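Side-chain contacts in bacteriocin (Pseudomonas syringae pv. tomato, PDB 4FZL), which degrades the peptidoglycan precursor lipid II, probably as a phosphatase of the colicin M family, and binds a calcium ion: residues Q27-A30 against R31-F35; I81-P85 against G86-L90; F150-V154 against G155-N159; V196-N200 against P201-R205. All blocks are in the same frame, centred on the assembly; numbering follows the deposited sequence.

Contact 1: residues Q27-A30 against R31-F35; sequences QDQA and RRDSF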
loop_
_atom_site.group_PDB
_atom_site.type_symbol
_atom_site.label_atom_id
_atom_site.label_comp_id
_atom_site.label_asym_id
_atom_site.label_seq_id
_atom_site.Cartn_x
_atom_site.Cartn_y
_atom_site.Cartn_z
ATOM N N GLN A 27 2.520 8.864 15.956
ATOM C CA GLN A 27 1.601 8.759 17.047
ATOM C C GLN A 27 1.904 9.827 18.109
ATOM O O GLN A 27 1.055 10.416 18.677
ATOM C CB GLN A 27 1.707 7.355 17.697
ATOM C CG GLN A 27 1.110 6.266 16.847
ATOM C CD GLN A 27 1.383 4.852 17.332
ATOM O OE1 GLN A 27 0.562 3.890 17.073
ATOM N NE2 GLN A 27 2.480 4.670 17.884
ATOM N N ASP A 28 3.163 10.044 18.406
ATOM C CA ASP A 28 3.530 11.020 19.441
ATOM C C ASP A 28 3.156 12.449 18.949
ATOM O O ASP A 28 2.689 13.254 19.715
ATOM C CB ASP A 28 5.025 10.989 19.731
ATOM C CG ASP A 28 5.493 9.763 20.548
ATOM O OD1 ASP A 28 4.694 9.062 21.178
ATOM O OD2 ASP A 28 6.719 9.516 20.617
ATOM N N GLN A 29 3.387 12.738 17.655
ATOM C CA GLN A 29 3.097 14.034 17.136
ATOM C C GLN A 29 1.573 14.250 17.213
ATOM O O GLN A 29 1.094 15.309 17.566
ATOM C CB GLN A 29 3.621 14.192 15.696
ATOM C CG GLN A 29 3.043 15.397 14.975
ATOM C CD GLN A 29 3.669 16.643 15.559
ATOM O OE1 GLN A 29 4.831 16.953 15.254
ATOM N NE2 GLN A 29 2.891 17.396 16.359
ATOM N N ALA A 30 0.816 13.256 16.791
ATOM C CA ALA A 30 -0.635 13.387 16.766
ATOM C C ALA A 30 -1.166 13.633 18.178
ATOM O O ALA A 30 -2.048 14.443 18.382
ATOM C CB ALA A 30 -1.323 12.185 16.090
ATOM N N ARG A 31 -0.611 12.925 19.152
ATOM C CA ARG A 31 -1.002 13.098 20.534
ATOM C C ARG A 31 -0.710 14.525 20.994
ATOM O O ARG A 31 -1.521 15.162 21.679
ATOM C CB ARG A 31 -0.283 12.098 21.445
ATOM C CG ARG A 31 -0.658 12.253 22.918
ATOM C CD ARG A 31 0.178 11.303 23.762
ATOM N NE ARG A 31 -0.128 9.881 23.487
ATOM C CZ ARG A 31 -1.122 9.157 24.021
ATOM N NH1 ARG A 31 -2.003 9.686 24.867
ATOM N NH2 ARG A 31 -1.262 7.879 23.663
ATOM N N ARG A 32 0.462 15.025 20.600
ATOM C CA ARG A 32 0.928 16.351 21.062
ATOM C C ARG A 32 0.017 17.516 20.586
ATOM O O ARG A 32 -0.284 18.434 21.351
ATOM C CB ARG A 32 2.424 16.544 20.719
ATOM C CG ARG A 32 2.986 17.923 20.879
ATOM C CD ARG A 32 4.510 17.823 21.014
ATOM N NE ARG A 32 5.066 17.127 19.877
ATOM C CZ ARG A 32 5.560 15.886 19.832
ATOM N NH1 ARG A 32 5.612 15.089 20.905
ATOM N NH2 ARG A 32 6.017 15.444 18.658
ATOM N N ASP A 33 -0.440 17.452 19.335
ATOM C CA ASP A 33 -1.225 18.568 18.762
ATOM C C ASP A 33 -2.642 18.176 18.473
ATOM O O ASP A 33 -3.385 18.920 17.799
ATOM C CB ASP A 33 -0.537 19.190 17.531
ATOM C CG ASP A 33 -0.615 18.338 16.288
ATOM O OD1 ASP A 33 -1.102 17.182 16.354
ATOM O OD2 ASP A 33 -0.216 18.849 15.203
ATOM N N SER A 34 -3.073 17.037 19.009
ATOM C CA SER A 34 -4.483 16.571 18.768
ATOM C C SER A 34 -4.872 16.477 17.278
ATOM O O SER A 34 -5.988 16.884 16.873
ATOM C CB SER A 34 -5.559 17.351 19.566
ATOM O OG SER A 34 -5.221 17.296 20.891
ATOM N N PHE A 35 -4.003 15.775 16.536
ATOM C CA PHE A 35 -4.142 15.659 15.078
ATOM C C PHE A 35 -4.404 17.026 14.488
ATOM O O PHE A 35 -5.378 17.258 13.805
ATOM C CB PHE A 35 -5.211 14.637 14.638
ATOM C CG PHE A 35 -5.082 14.267 13.206
ATOM C CD1 PHE A 35 -3.931 13.644 12.741
ATOM C CD2 PHE A 35 -6.060 14.560 12.311
ATOM C CE1 PHE A 35 -3.773 13.341 11.394
ATOM C CE2 PHE A 35 -5.904 14.251 10.993
ATOM C CZ PHE A 35 -4.767 13.631 10.524
HETATM O O HOH W 1 6.649 18.237 17.067
#
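Gln29 and Arg32, one turn apart near the C-terminal end of helix 22-33, send out side chains that cross at about a right angle, with the amide and guanidinium planes 73° apart. One water joins them: it donates to Gln29 OE1 at 2.9 Å and accepts from Arg32 NH2 at 3.3 Å. The guanidinium lies back along the helix, and one of its faces looks onto the backbone, with NH2 of Arg32 3.6 Å from CA of Gln29 and Asp28 O above the same face toward the rim. A bend at chi3 (56°) in an otherwise extended Arg32 chain folds it back this way.

On the next flank, the carboxylate of Asp33 slants across the Gln29 amide, NE2 of Gln29 standing 3.6 Å from OD2 of Asp33. With chi1 at 74°, CG of Asp33 sits between its own backbone N and carbonyl carbon. OD1 is bound to Gly36 N and Ser39 OG, tying the helix end to the start of helix 37-54.

The helical bonds run on to Asp33, whose N gives to Gln29 O at 3.2 Å. Then Ser34 turns to positive phi and Phe35 N donates to Ala30 O at 3.0 Å, closing the helix end with an i to i+5 bond. The Phe35 ring turns its edge to Ala30 CB, its CD1 4.5 Å from that methyl, while Leu212 and Leu216 of helix 210-216 approach the Ala30 and Phe35 side chains. The chemistry implies a helix end fastened by backbone and carboxylate bonds, with the exposed arginine held more lightly, through water.

Contact 2: residues I81-P85 against G86-L90; sequences IKYPP and GNHVL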
loop_
_atom_site.group_PDB
_atom_site.type_symbol
_atom_site.label_atom_id
_atom_site.label_comp_id
_atom_site.label_asym_id
_atom_site.label_seq_id
_atom_site.Cartn_x
_atom_site.Cartn_y
_atom_site.Cartn_z
ATOM N N ILE A 81 0.599 22.396 2.210
ATOM C CA ILE A 81 0.762 21.326 1.282
ATOM C C ILE A 81 -0.663 20.847 1.018
ATOM O O ILE A 81 -1.466 20.636 1.962
ATOM C CB ILE A 81 1.645 20.203 1.767
ATOM C CG1 ILE A 81 1.675 19.022 0.774
ATOM C CG2 ILE A 81 1.187 19.720 3.185
ATOM C CD1 ILE A 81 2.766 18.036 1.062
ATOM N N LYS A 82 -1.003 20.704 -0.270
ATOM C CA LYS A 82 -2.326 20.216 -0.729
ATOM C C LYS A 82 -2.239 18.786 -1.197
ATOM O O LYS A 82 -1.300 18.413 -1.806
ATOM C CB LYS A 82 -2.894 21.145 -1.789
ATOM C CG LYS A 82 -3.322 22.485 -1.163
ATOM C CD LYS A 82 -3.732 23.524 -2.185
ATOM C CE LYS A 82 -4.231 24.781 -1.475
ATOM N NZ LYS A 82 -4.051 26.026 -2.282
ATOM N N TYR A 83 -3.266 18.013 -0.876
ATOM C CA TYR A 83 -3.381 16.640 -1.336
ATOM C C TYR A 83 -3.831 16.744 -2.780
ATOM O O TYR A 83 -4.963 17.126 -3.040
ATOM C CB TYR A 83 -4.337 15.864 -0.438
ATOM C CG TYR A 83 -4.260 14.364 -0.696
ATOM C CD1 TYR A 83 -3.246 13.621 -0.113
ATOM C CD2 TYR A 83 -5.129 13.738 -1.540
ATOM C CE1 TYR A 83 -3.130 12.259 -0.329
ATOM C CE2 TYR A 83 -5.035 12.345 -1.763
ATOM C CZ TYR A 83 -4.021 11.638 -1.159
ATOM O OH TYR A 83 -3.861 10.283 -1.429
ATOM N N PRO A 84 -3.002 16.306 -3.724
ATOM C CA PRO A 84 -3.273 16.586 -5.136
ATOM C C PRO A 84 -4.479 15.871 -5.713
ATOM O O PRO A 84 -4.968 14.858 -5.134
ATOM C CB PRO A 84 -1.987 16.132 -5.819
ATOM C CG PRO A 84 -1.400 15.085 -4.933
ATOM C CD PRO A 84 -1.963 15.279 -3.543
ATOM N N PRO A 85 -4.969 16.369 -6.866
ATOM C CA PRO A 85 -6.262 15.941 -7.354
ATOM C C PRO A 85 -6.233 14.754 -8.286
ATOM O O PRO A 85 -7.263 14.154 -8.483
ATOM C CB PRO A 85 -6.739 17.156 -8.166
ATOM C CG PRO A 85 -5.470 17.696 -8.763
ATOM C CD PRO A 85 -4.407 17.451 -7.707
ATOM N N GLY A 86 -5.076 14.371 -8.806
ATOM C CA GLY A 86 -5.028 13.343 -9.864
ATOM C C GLY A 86 -4.795 11.880 -9.510
ATOM O O GLY A 86 -5.488 11.292 -8.679
ATOM N N ASN A 87 -3.881 11.249 -10.237
ATOM C CA ASN A 87 -3.759 9.823 -10.162
ATOM C C ASN A 87 -2.776 9.417 -9.028
ATOM O O ASN A 87 -1.576 9.427 -9.200
ATOM C CB ASN A 87 -3.287 9.253 -11.520
ATOM C CG ASN A 87 -4.398 9.201 -12.592
ATOM O OD1 ASN A 87 -5.441 9.880 -12.504
ATOM N ND2 ASN A 87 -4.162 8.392 -13.630
ATOM N N HIS A 88 -3.293 9.031 -7.864
ATOM C CA HIS A 88 -2.410 8.589 -6.778
ATOM C C HIS A 88 -1.967 7.184 -6.990
ATOM O O HIS A 88 -2.741 6.323 -7.394
ATOM C CB HIS A 88 -3.118 8.687 -5.412
ATOM C CG HIS A 88 -3.140 10.084 -4.879
ATOM N ND1 HIS A 88 -2.232 10.547 -3.977
ATOM C CD2 HIS A 88 -3.976 11.157 -5.204
ATOM C CE1 HIS A 88 -2.486 11.844 -3.730
ATOM N NE2 HIS A 88 -3.527 12.233 -4.511
ATOM N N VAL A 89 -0.735 6.925 -6.628
ATOM C CA VAL A 89 -0.103 5.656 -6.802
ATOM C C VAL A 89 0.655 5.361 -5.511
ATOM O O VAL A 89 1.499 6.138 -5.058
ATOM C CB VAL A 89 0.906 5.676 -7.975
ATOM C CG1 VAL A 89 1.531 4.278 -8.149
ATOM C CG2 VAL A 89 0.198 6.129 -9.278
ATOM N N LEU A 90 0.474 4.160 -5.030
ATOM C CA LEU A 90 1.169 3.615 -3.882
ATOM C C LEU A 90 2.495 2.914 -4.277
ATOM O O LEU A 90 2.562 2.088 -5.140
ATOM C CB LEU A 90 0.335 2.630 -3.098
ATOM C CG LEU A 90 -1.017 3.124 -2.559
ATOM C CD1 LEU A 90 -1.982 2.092 -1.929
ATOM C CD2 LEU A 90 -0.783 4.273 -1.572
#
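Tyr83 turns its CG away from the backbone N (chi1 -168°) and His88 turns its own away from the carbonyl carbon (chi1 -79°), and the two rings come face to face across the bend formed by Pro84, Pro85 and Gly86. They make an offset stack: the planes are only 4° from parallel and the centroids 4.1 Å apart. The rings overlap only in part, toward the hydroxyl end of the phenol. The closest carbon approach in this stack is too short to be trusted, and His88 was modelled in two conformers.

The imidazole is also held at its edge. In the conformer described, NE2 of His88 donates to Pro84 O at 3.1 Å in a nearly straight bond. The carbonyl oxygen lies in the ring plane, although the donor stands well above the plane of the carbonyl. The pyrrolidine of Pro84 packs beside the same part of the imidazole, the two side chains crossing at about a right angle. ND1 of His88 is hydrogen-bonded to His99 NE2, while Tyr83 OH bonds to His103 ND1. Both partners belong to helix 96-106, and the His103 ring meets that of His88 edge to face.

This is a proline-rich loop between helices 59-70 and 96-106, closed on itself by a side-chain-to-backbone bond and an aromatic stack, and fixed to the second helix through a tyrosine-histidine cluster.

Contact 3: residues F150-V154 against G155-N159; sequences FAYDV and GKDSN. With EDO (1,2-ethanediol), chain K.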
loop_
_atom_site.group_PDB
_atom_site.type_symbol
_atom_site.label_atom_id
_atom_site.label_comp_id
_atom_site.label_asym_id
_atom_site.label_seq_id
_atom_site.Cartn_x
_atom_site.Cartn_y
_atom_site.Cartn_z
ATOM N N PHE A 150 -8.271 -17.018 -5.926
ATOM C CA PHE A 150 -8.058 -17.410 -4.524
ATOM C C PHE A 150 -7.813 -16.219 -3.590
ATOM O O PHE A 150 -7.181 -15.233 -4.012
ATOM C CB PHE A 150 -6.945 -18.465 -4.376
ATOM C CG PHE A 150 -5.608 -18.008 -4.863
ATOM C CD1 PHE A 150 -4.611 -17.549 -4.005
ATOM C CD2 PHE A 150 -5.347 -18.057 -6.210
ATOM C CE1 PHE A 150 -3.370 -17.164 -4.522
ATOM C CE2 PHE A 150 -4.125 -17.660 -6.725
ATOM C CZ PHE A 150 -3.138 -17.195 -5.884
ATOM N N ALA A 151 -8.286 -16.343 -2.345
ATOM C CA ALA A 151 -8.005 -15.343 -1.335
ATOM C C ALA A 151 -6.585 -15.452 -0.912
ATOM O O ALA A 151 -6.033 -16.561 -0.826
ATOM C CB ALA A 151 -8.932 -15.510 -0.118
ATOM N N TYR A 152 -6.001 -14.313 -0.567
ATOM C CA TYR A 152 -4.625 -14.291 -0.155
ATOM C C TYR A 152 -4.408 -13.252 0.930
ATOM O O TYR A 152 -4.727 -12.108 0.763
ATOM C CB TYR A 152 -3.725 -13.956 -1.339
ATOM C CG TYR A 152 -2.253 -14.282 -1.155
ATOM C CD1 TYR A 152 -1.789 -15.604 -1.234
ATOM C CD2 TYR A 152 -1.336 -13.281 -0.898
ATOM C CE1 TYR A 152 -0.445 -15.887 -1.076
ATOM C CE2 TYR A 152 -0.000 -13.559 -0.756
ATOM C CZ TYR A 152 0.422 -14.876 -0.821
ATOM O OH TYR A 152 1.735 -15.194 -0.701
ATOM N N ASP A 153 -3.773 -13.692 2.013
ATOM C CA ASP A 153 -3.423 -12.817 3.129
ATOM C C ASP A 153 -2.055 -12.240 2.790
ATOM O O ASP A 153 -0.984 -12.899 2.866
ATOM C CB ASP A 153 -3.418 -13.617 4.418
ATOM C CG ASP A 153 -3.122 -12.779 5.653
ATOM O OD1 ASP A 153 -2.436 -11.741 5.550
ATOM O OD2 ASP A 153 -3.627 -13.161 6.721
ATOM N N VAL A 154 -2.065 -10.967 2.448
ATOM C CA VAL A 154 -0.914 -10.317 1.973
ATOM C C VAL A 154 0.208 -10.304 3.040
ATOM O O VAL A 154 1.391 -10.192 2.762
ATOM C CB VAL A 154 -1.363 -8.883 1.575
ATOM C CG1 VAL A 154 -0.206 -8.099 1.305
ATOM C CG2 VAL A 154 -2.296 -8.954 0.401
ATOM N N GLY A 155 -0.237 -10.429 4.298
ATOM C CA GLY A 155 0.681 -10.559 5.378
ATOM C C GLY A 155 1.554 -11.775 5.326
ATOM O O GLY A 155 2.582 -11.756 5.968
ATOM N N LYS A 156 1.128 -12.836 4.604
ATOM C CA LYS A 156 2.021 -14.011 4.281
ATOM C C LYS A 156 3.339 -13.502 3.744
ATOM O O LYS A 156 4.405 -14.112 3.968
ATOM C CB LYS A 156 1.366 -14.950 3.244
ATOM C CG LYS A 156 2.185 -16.168 2.779
ATOM C CD LYS A 156 2.069 -17.332 3.724
ATOM C CE LYS A 156 2.612 -18.633 3.148
ATOM N NZ LYS A 156 2.643 -19.690 4.207
ATOM N N ASP A 157 3.309 -12.379 2.996
ATOM C CA ASP A 157 4.526 -11.792 2.331
ATOM C C ASP A 157 4.975 -10.462 2.785
ATOM O O ASP A 157 6.194 -10.223 2.833
ATOM C CB ASP A 157 4.294 -11.716 0.810
ATOM C CG ASP A 157 4.051 -13.061 0.260
ATOM O OD1 ASP A 157 3.233 -13.172 -0.693
ATOM O OD2 ASP A 157 4.673 -13.986 0.894
ATOM N N SER A 158 4.037 -9.571 3.147
ATOM C CA SER A 158 4.382 -8.207 3.534
ATOM C C SER A 158 3.414 -7.756 4.640
ATOM O O SER A 158 2.314 -7.322 4.332
ATOM C CB SER A 158 4.294 -7.271 2.300
ATOM O OG SER A 158 4.449 -5.880 2.607
ATOM N N ASN A 159 3.790 -7.895 5.932
ATOM C CA ASN A 159 2.987 -7.233 6.946
ATOM C C ASN A 159 2.661 -5.806 6.516
ATOM O O ASN A 159 1.487 -5.325 6.639
ATOM C CB ASN A 159 3.585 -7.138 8.335
ATOM C CG ASN A 159 2.747 -6.218 9.193
ATOM O OD1 ASN A 159 3.023 -4.982 9.304
ATOM N ND2 ASN A 159 1.598 -6.762 9.645
HETATM C C1 EDO K . -1.453 -17.910 1.809
HETATM O O1 EDO K . -2.475 -18.731 1.243
HETATM C C2 EDO K . -2.068 -16.537 2.149
HETATM O O2 EDO K . -3.427 -16.555 2.415
#
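Tyr152 and Asp157 meet where strand 142-153 leaves the sheet through a tight turn leading to helix 159-165, which Ser158 N-caps by bonding Ser161 N through OG. Among the backbone bonds, Lys156 N donates to Asp153 O at 2.7 Å, and Val154 O takes two donors, Asp157 N at 2.9 Å and Ser158 N at 2.7 Å.

Side chain to backbone, OD1 of Asp153 receives Gly155 N at 2.9 Å on its anti side. The Asp153 side chain also approaches Asn167, a calcium ligand, and Val154 packs near Leu165, another.

By van der Waals contact, CG of Lys156 passes 3.6 Å from OH of Tyr152, its chain at about a right angle to the phenol. An ethanediol, probably from the crystallisation liquor, lies over one face of the ring and accepts from Asp153 N through O2.

Side chain to side chain, Tyr152 has CG anti to its N (chi1 -163°), which carries the phenol toward the turn. There its OH donates to Asp157 OD1 at a short 2.5 Å, reaching the syn side 30° out of the carboxylate plane; the same oxygen also accepts from Asn122 N.

Contact 4: residues V196-N200 against P201-R205; sequences VYDAN and PSNHR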
loop_
_atom_site.group_PDB
_atom_site.type_symbol
_atom_site.label_atom_id
_atom_site.label_comp_id
_atom_site.label_asym_id
_atom_site.label_seq_id
_atom_site.Cartn_x
_atom_site.Cartn_y
_atom_site.Cartn_z
ATOM N N VAL A 196 -11.424 -3.004 -1.782
ATOM C CA VAL A 196 -12.074 -1.866 -1.163
ATOM C C VAL A 196 -11.317 -1.484 0.106
ATOM O O VAL A 196 -11.101 -2.353 1.002
ATOM C CB VAL A 196 -13.483 -2.146 -0.862
ATOM C CG1 VAL A 196 -14.142 -1.044 0.018
ATOM C CG2 VAL A 196 -14.163 -2.344 -2.221
ATOM N N TYR A 197 -10.921 -0.200 0.183
ATOM C CA TYR A 197 -10.305 0.340 1.369
ATOM C C TYR A 197 -11.397 0.984 2.249
ATOM O O TYR A 197 -11.957 1.995 1.886
ATOM C CB TYR A 197 -9.259 1.390 0.993
ATOM C CG TYR A 197 -8.474 1.909 2.147
ATOM C CD1 TYR A 197 -7.325 1.253 2.552
ATOM C CD2 TYR A 197 -8.871 2.993 2.854
ATOM C CE1 TYR A 197 -6.456 1.750 3.518
ATOM C CE2 TYR A 197 -8.143 3.461 3.901
ATOM C CZ TYR A 197 -6.912 2.873 4.226
ATOM O OH TYR A 197 -6.229 3.351 5.271
ATOM N N ASP A 198 -11.710 0.346 3.358
ATOM C CA ASP A 198 -12.623 0.926 4.357
ATOM C C ASP A 198 -11.877 1.919 5.225
ATOM O O ASP A 198 -10.954 1.537 5.972
ATOM C CB ASP A 198 -13.220 -0.185 5.223
ATOM C CG ASP A 198 -14.304 0.323 6.202
ATOM O OD1 ASP A 198 -15.001 -0.557 6.722
ATOM O OD2 ASP A 198 -14.427 1.559 6.469
ATOM N N ALA A 199 -12.175 3.206 5.016
ATOM C CA ALA A 199 -11.428 4.324 5.608
ATOM C C ALA A 199 -11.953 4.727 7.001
ATOM O O ALA A 199 -11.460 5.640 7.656
ATOM C CB ALA A 199 -11.417 5.522 4.677
ATOM N N ASN A 200 -12.882 3.953 7.539
ATOM C CA ASN A 200 -13.316 4.196 8.932
ATOM C C ASN A 200 -12.128 3.891 9.825
ATOM O O ASN A 200 -11.588 2.789 9.757
ATOM C CB ASN A 200 -14.543 3.339 9.269
ATOM C CG ASN A 200 -15.107 3.634 10.664
ATOM O OD1 ASN A 200 -14.394 3.976 11.592
ATOM N ND2 ASN A 200 -16.401 3.489 10.801
ATOM N N PRO A 201 -11.689 4.868 10.644
ATOM C CA PRO A 201 -10.502 4.634 11.488
ATOM C C PRO A 201 -10.642 3.424 12.442
ATOM O O PRO A 201 -9.650 2.824 12.818
ATOM C CB PRO A 201 -10.367 5.926 12.303
ATOM C CG PRO A 201 -11.289 6.914 11.682
ATOM C CD PRO A 201 -12.241 6.232 10.783
ATOM N N SER A 202 -11.871 3.014 12.779
ATOM C CA SER A 202 -11.996 1.851 13.643
ATOM C C SER A 202 -11.474 0.606 12.930
ATOM O O SER A 202 -11.036 -0.354 13.570
ATOM C CB SER A 202 -13.416 1.656 14.166
ATOM O OG SER A 202 -14.337 1.501 13.127
ATOM N N ASN A 203 -11.462 0.646 11.609
ATOM C CA ASN A 203 -10.892 -0.471 10.856
ATOM C C ASN A 203 -9.389 -0.539 10.875
ATOM O O ASN A 203 -8.828 -1.495 10.366
ATOM C CB ASN A 203 -11.358 -0.453 9.415
ATOM C CG ASN A 203 -12.755 -0.951 9.285
ATOM O OD1 ASN A 203 -13.674 -0.168 9.074
ATOM N ND2 ASN A 203 -12.941 -2.258 9.480
ATOM N N HIS A 204 -8.750 0.485 11.452
ATOM C CA HIS A 204 -7.308 0.684 11.446
ATOM C C HIS A 204 -6.754 0.737 12.873
ATOM O O HIS A 204 -5.598 1.050 13.120
ATOM C CB HIS A 204 -7.045 1.945 10.655
ATOM C CG HIS A 204 -7.395 1.789 9.197
ATOM N ND1 HIS A 204 -8.093 2.710 8.505
ATOM C CD2 HIS A 204 -7.167 0.722 8.323
ATOM C CE1 HIS A 204 -8.275 2.263 7.243
ATOM N NE2 HIS A 204 -7.707 1.049 7.137
ATOM N N ARG A 205 -7.597 0.391 13.841
ATOM C CA ARG A 205 -7.234 0.563 15.261
ATOM C C ARG A 205 -6.027 -0.207 15.683
ATOM O O ARG A 205 -5.235 0.273 16.520
ATOM C CB ARG A 205 -8.416 0.114 16.122
ATOM C CG ARG A 205 -8.178 -0.152 17.594
ATOM C CD ARG A 205 -7.727 1.109 18.293
ATOM N NE ARG A 205 -7.516 0.856 19.699
ATOM C CZ ARG A 205 -6.450 0.259 20.192
ATOM N NH1 ARG A 205 -5.454 -0.093 19.383
ATOM N NH2 ARG A 205 -6.412 0.012 21.509
#
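Tyr197 and His204 form the close-packed side of this turn, which carries the chain from strand 184-197 through the 3-10 segment 201-203 into helix 205-208. Their rings meet obliquely, planes 32° apart and centroids 4.9 Å from each other, so neither lies flat on the other. In the conformer described, one of two built for His204, the imidazole enters with its CE1 corner, 3.0 Å from OH of Tyr197 and 3.1 Å from Asp198 O, while CA of Ala199 comes up at its edge. With chi1 at -67°, the His204 side chain swings back over the turn toward the strand. Behind this part, the Tyr197 ring meets that of Tyr224, and Phe221 packs on Ala199 and Pro201.

The other part is polar and more exposed. Asp198 OD2 accepts from Asn200 N at 3.0 Å, an Asx turn. Asn200 repeats the theme two residues on: its OD1 takes Ser202 N at 2.9 Å with an N-H...O angle of 165°, and the Ser202 hydroxyl adds at most a weak, unsettled bond. Asn203 N then donates to Asn200 O at 2.8 Å. The Asn203 side chain crosses the Asp198 carboxylate at about a right angle, but it has two conformers and its amide is probably reversed, so its pairing stays doubtful.

Side-chain oxygens of Asp198 and Asn200 thus take up backbone N-H groups as the chain bends, whereas the buried rings meet in close, oblique contact.

In the fold
The four contacts follow one another along the chain without touching. Contacts 3 and 4 both lie at ends of strands in the same mixed sheet, their centres about 18 Å apart, and both stand near the calcium ion bound by Leu165, Asn167 and Asp195: the side chain of Val154 is about 7 Å from the ion and that of Tyr197 about 8 Å. Contacts 1 and 2 lie away from the calcium site. Helix 37-54 touches side chains of both, while helix 210-216 packs against contacts 1 and 4, whose nearest atoms are about 7 Å apart. Contacts 2 and 3 fall on opposite sides of the chain's centre, about 26 Å between centres.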